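PDB 4HA6: pyridoxine 4-oxidase from Mesorhizobium loti, which probably catalyses the FAD-dependent oxidation of the 4-hydroxymethyl group of pyridoxine to the aldehyde pyridoxal, as a member of the GMC oxidoreductase family. Local coordinates for residues S163-P167 against S324-A328; L223-V228 against A469-L473. All coordinates share one frame; numbering follows the deposited sequence. Where two conformers were deposited one is given.

Interaction 1 of 2, residues S163-P167 against S324-A328; sequences SLGLP and SFTAA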
loop_
_atom_site.group_PDB
_atom_site.type_symbol
_atom_site.label_atom_id
_atom_site.label_comp_id
_atom_site.label_asym_id
_atom_site.label_seq_id
_atom_site.Cartn_x
_atom_site.Cartn_y
_atom_site.Cartn_z
ATOM N N SER A 163 -21.305 19.749 -4.520
ATOM C CA SER A 163 -22.207 20.788 -4.037
ATOM C C SER A 163 -21.640 21.459 -2.792
ATOM O O SER A 163 -21.934 22.629 -2.520
ATOM C CB SER A 163 -23.592 20.216 -3.740
ATOM O OG SER A 163 -23.571 19.373 -2.603
ATOM N N LEU A 164 -20.811 20.727 -2.049
ATOM C CA LEU A 164 -20.260 21.256 -0.806
ATOM C C LEU A 164 -19.077 22.190 -1.060
ATOM O O LEU A 164 -18.601 22.860 -0.146
ATOM C CB LEU A 164 -19.874 20.117 0.136
ATOM C CG LEU A 164 -21.086 19.493 0.820
ATOM C CD1 LEU A 164 -20.789 18.119 1.440
ATOM C CD2 LEU A 164 -21.613 20.454 1.888
ATOM N N GLY A 165 -18.614 22.253 -2.304
ATOM C CA GLY A 165 -17.472 23.092 -2.619
ATOM C C GLY A 165 -16.261 22.360 -3.166
ATOM O O GLY A 165 -15.340 23.002 -3.665
ATOM N N LEU A 166 -16.240 21.029 -3.080
ATOM C CA LEU A 166 -15.096 20.271 -3.598
ATOM C C LEU A 166 -15.002 20.367 -5.121
ATOM O O LEU A 166 -15.977 20.118 -5.823
ATOM C CB LEU A 166 -15.180 18.799 -3.180
ATOM C CG LEU A 166 -14.937 18.480 -1.706
ATOM C CD1 LEU A 166 -15.409 17.067 -1.387
ATOM C CD2 LEU A 166 -13.456 18.642 -1.354
ATOM N N PRO A 167 -13.815 20.711 -5.641
ATOM C CA PRO A 167 -13.653 20.811 -7.097
ATOM C C PRO A 167 -13.696 19.450 -7.801
ATOM O O PRO A 167 -13.356 18.401 -7.222
ATOM C CB PRO A 167 -12.272 21.463 -7.258
ATOM C CG PRO A 167 -11.539 21.131 -5.985
ATOM C CD PRO A 167 -12.596 21.107 -4.909
ATOM N N SER A 324 -12.868 22.163 6.161
ATOM C CA SER A 324 -13.507 22.888 5.069
ATOM C C SER A 324 -13.585 22.080 3.786
ATOM O O SER A 324 -12.625 21.409 3.397
ATOM C CB SER A 324 -12.740 24.174 4.786
ATOM O OG SER A 324 -13.122 24.713 3.535
ATOM N N PHE A 325 -14.719 22.165 3.107
ATOM C CA PHE A 325 -14.858 21.479 1.828
ATOM C C PHE A 325 -14.294 22.309 0.668
ATOM O O PHE A 325 -14.101 21.797 -0.432
ATOM C CB PHE A 325 -16.325 21.131 1.562
ATOM C CG PHE A 325 -16.892 20.118 2.515
ATOM C CD1 PHE A 325 -16.608 18.764 2.359
ATOM C CD2 PHE A 325 -17.721 20.516 3.549
ATOM C CE1 PHE A 325 -17.134 17.821 3.229
ATOM C CE2 PHE A 325 -18.257 19.591 4.422
ATOM C CZ PHE A 325 -17.969 18.232 4.260
ATOM N N THR A 326 -14.018 23.587 0.917
ATOM C CA THR A 326 -13.596 24.494 -0.154
ATOM C C THR A 326 -12.098 24.744 -0.153
ATOM O O THR A 326 -11.536 25.212 -1.143
ATOM C CB THR A 326 -14.313 25.863 -0.055
ATOM O OG1 THR A 326 -14.223 26.365 1.293
ATOM C CG2 THR A 326 -15.780 25.718 -0.459
ATOM N N ALA A 327 -11.451 24.443 0.966
ATOM C CA ALA A 327 -10.015 24.665 1.079
ATOM C C ALA A 327 -9.214 23.655 0.249
ATOM O O ALA A 327 -9.595 22.480 0.127
ATOM C CB ALA A 327 -9.594 24.624 2.532
ATOM N N ALA A 328 -8.096 24.126 -0.300
ATOM C CA ALA A 328 -7.240 23.335 -1.176
ATOM C C ALA A 328 -6.008 22.844 -0.418
ATOM O O ALA A 328 -5.861 23.096 0.791
ATOM C CB ALA A 328 -6.825 24.171 -2.383
#

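Interaction 2 of 2, residues L223-V228 against A469-L473; sequences LEGNQV and ALDNL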
loop_
_atom_site.group_PDB
_atom_site.type_symbol
_atom_site.label_atom_id
_atom_site.label_comp_id
_atom_site.label_asym_id
_atom_site.label_seq_id
_atom_site.Cartn_x
_atom_site.Cartn_y
_atom_site.Cartn_z
ATOM N N LEU A 223 26.470 -12.936 5.886
ATOM C CA LEU A 223 27.398 -11.817 5.791
ATOM C C LEU A 223 28.863 -12.246 5.775
ATOM O O LEU A 223 29.240 -13.264 6.359
ATOM C CB LEU A 223 27.183 -10.845 6.959
ATOM C CG LEU A 223 26.084 -9.782 6.884
ATOM C CD1 LEU A 223 24.902 -10.236 6.055
ATOM C CD2 LEU A 223 25.647 -9.364 8.287
ATOM N N GLU A 224 29.674 -11.426 5.120
ATOM C CA GLU A 224 31.116 -11.532 5.157
ATOM C C GLU A 224 31.637 -10.101 5.160
ATOM O O GLU A 224 31.514 -9.395 4.157
ATOM C CB GLU A 224 31.621 -12.286 3.922
ATOM C CG GLU A 224 33.134 -12.445 3.852
ATOM C CD GLU A 224 33.564 -13.449 2.794
ATOM O OE1 GLU A 224 33.173 -13.294 1.612
ATOM O OE2 GLU A 224 34.290 -14.402 3.151
ATOM N N GLY A 225 32.203 -9.666 6.285
ATOM C CA GLY A 225 32.612 -8.280 6.428
ATOM C C GLY A 225 31.431 -7.330 6.256
ATOM O O GLY A 225 30.378 -7.510 6.875
ATOM N N ASN A 226 31.589 -6.321 5.406
ATOM C CA ASN A 226 30.507 -5.365 5.184
ATOM C C ASN A 226 29.638 -5.678 3.976
ATOM O O ASN A 226 29.024 -4.777 3.400
ATOM C CB ASN A 226 31.054 -3.954 5.061
ATOM C CG ASN A 226 31.724 -3.490 6.330
ATOM O OD1 ASN A 226 31.280 -3.819 7.434
ATOM N ND2 ASN A 226 32.807 -2.733 6.187
ATOM N N GLN A 227 29.571 -6.954 3.604
ATOM C CA GLN A 227 28.758 -7.359 2.464
ATOM C C GLN A 227 27.906 -8.575 2.759
ATOM O O GLN A 227 28.283 -9.429 3.582
ATOM C CB GLN A 227 29.665 -7.683 1.281
ATOM C CG GLN A 227 30.362 -6.481 0.679
ATOM C CD GLN A 227 31.059 -6.836 -0.610
ATOM O OE1 GLN A 227 31.864 -7.763 -0.649
ATOM N NE2 GLN A 227 30.739 -6.116 -1.679
ATOM N N VAL A 228 26.755 -8.648 2.089
ATOM C CA VAL A 228 25.988 -9.885 2.019
ATOM C C VAL A 228 26.684 -10.787 0.999
ATOM O O VAL A 228 26.886 -10.384 -0.160
ATOM C CB VAL A 228 24.548 -9.666 1.532
ATOM C CG1 VAL A 228 23.866 -11.017 1.354
ATOM C CG2 VAL A 228 23.745 -8.791 2.516
ATOM N N ALA A 469 24.492 -0.021 6.985
ATOM C CA ALA A 469 25.594 -0.780 7.586
ATOM C C ALA A 469 26.343 -1.702 6.622
ATOM O O ALA A 469 27.315 -2.342 7.023
ATOM C CB ALA A 469 25.103 -1.573 8.807
ATOM N N LEU A 470 25.900 -1.776 5.364
ATOM C CA LEU A 470 26.501 -2.710 4.403
ATOM C C LEU A 470 26.698 -2.103 3.004
ATOM O O LEU A 470 26.077 -1.098 2.659
ATOM C CB LEU A 470 25.652 -3.977 4.302
ATOM C CG LEU A 470 25.576 -4.852 5.556
ATOM C CD1 LEU A 470 24.637 -6.007 5.358
ATOM C CD2 LEU A 470 26.936 -5.362 5.952
ATOM N N ASP A 471 27.553 -2.720 2.195
ATOM C CA ASP A 471 27.887 -2.154 0.887
ATOM C C ASP A 471 27.005 -2.613 -0.286
ATOM O O ASP A 471 26.851 -1.900 -1.280
ATOM C CB ASP A 471 29.358 -2.435 0.554
ATOM C CG ASP A 471 30.313 -1.857 1.584
ATOM O OD1 ASP A 471 31.346 -2.509 1.852
ATOM O OD2 ASP A 471 30.033 -0.760 2.124
ATOM N N ASN A 472 26.429 -3.805 -0.195
ATOM C CA ASN A 472 25.797 -4.365 -1.382
ATOM C C ASN A 472 24.374 -4.835 -1.141
ATOM O O ASN A 472 23.886 -5.712 -1.868
ATOM C CB ASN A 472 26.635 -5.521 -1.934
ATOM C CG ASN A 472 26.641 -6.710 -1.011
ATOM O OD1 ASN A 472 26.370 -6.583 0.191
ATOM N ND2 ASN A 472 26.932 -7.881 -1.562
ATOM N N LEU A 473 23.716 -4.257 -0.131
ATOM C CA LEU A 473 22.332 -4.611 0.187
ATOM C C LEU A 473 21.406 -3.406 0.108
ATOM O O LEU A 473 21.644 -2.375 0.739
ATOM C CB LEU A 473 22.252 -5.258 1.577
ATOM C CG LEU A 473 20.874 -5.595 2.156
ATOM C CD1 LEU A 473 20.169 -6.638 1.329
ATOM C CD2 LEU A 473 21.032 -6.082 3.587
#

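Interaction 1 of 2, residues S163-P167 against S324-A328
A Schellman motif at the C-terminal end of helix 152-163 packs here against an ST turn in the loop between strands 314-320 and 333-338, with Leu164 and Phe325 as the main pair. The two side chains run side by side in the same direction. Leu164 lies over one face of the Phe325 ring: its CD1 stands 4.0 Å from the ring centroid and only 12° off the normal, a CH-pi contact, while its CB meets Phe325 CG at 3.8 Å. With CG of Phe325 anti to its own carbonyl carbon (chi1 -66°), the ring lies along this leucine. Helix 392-409 contributes Thr407 and Ile408, which touch both side chains.

Gly165, at positive phi, is the first residue to leave the helical conformation. A CB there would collide with Thr326 CG2, which already lies 3.8 Å from Gly165 CA, and the backbone angles alone call for glycine. Beyond it, Leu166 places CD1 4.3 Å from Phe325 CD1, its CD2 lies 3.3 Å from Phe325 O, and its side chain also touches Met320 of strand 314-320.

No hydrogen bond joins the two segments; the contact rests on apolar packing and on carbons set against backbone carbonyls. The shape of the 324-328 turn is set from within: Ser324 OG accepts from Thr326 N at 3.0 Å and from Ala327 N at 3.1 Å.

Interaction 2 of 2, residues L223-V228 against A469-L473
Asn472 grips the backbone of Val228 with both ends of its side-chain amide. Its OD1 accepts from Val228 N at 2.8 Å, on a lone pair in the carbonyl plane, and its ND2 donates to Val228 O at 2.9 Å, a nearly straight bond (172°) that stays in the plane of the amide. The amide pairs with one residue much as a neighbouring strand's backbone could. CG of Asn472 sits between its own N and carbonyl carbon (chi1 68°), which turns the amide toward Val228. Replacing this asparagine by alanine is likely to leave the N and O of Val228 without these two partners and to open a gap beside Gln227, whose CB lies 3.6 Å from Asn472 OD1.

A third bond, Asp471 N to Asn226 O at 2.8 Å, approaches almost along the C=O axis. Asn226 belongs to a type II' beta turn, Glu224 to Gln227, that closes the hairpin of strands 217-224 and 227-235, with Gly225 at positive phi. The hairpin tip therefore meets the loop leading into strand 473-475, an outermost strand of the parallel sheet of the FAD-binding, Rossmann-type fold.

Beneath the polar bonds, Leu470 CD2 packs 3.3 Å from Asn226 O and its CD1 lies 4.1 Å from Val228 CG2. Val228 CG2 also touches Leu473 CB at 3.9 Å. Farther out, Ile265 and Ile280 touch Leu223 and Leu470. Asn472 ND2 is also hydrogen-bonded to Asp245 O, and backbone bonding of Asn472 with Ile247 ties it to strand 246-249.

The two contacts lie on opposite sides of the chain's centre, their own centres about 51 Å apart, and share no helix or strand. Interaction 1 is a surface contact between a helix end and a loop of the six-stranded antiparallel sheet; interaction 2 is partly buried and joins a beta hairpin to the edge of the parallel sheet. Their chemistry differs accordingly. In 163-167 with 324-328, leucines meet an aromatic ring, and the polar bonding of the turns stays within each side. In 223-228 with 469-473, three hydrogen bonds cross the interface above a layer of aliphatic side chains, and the buried area, 414 against 273 Å², is larger.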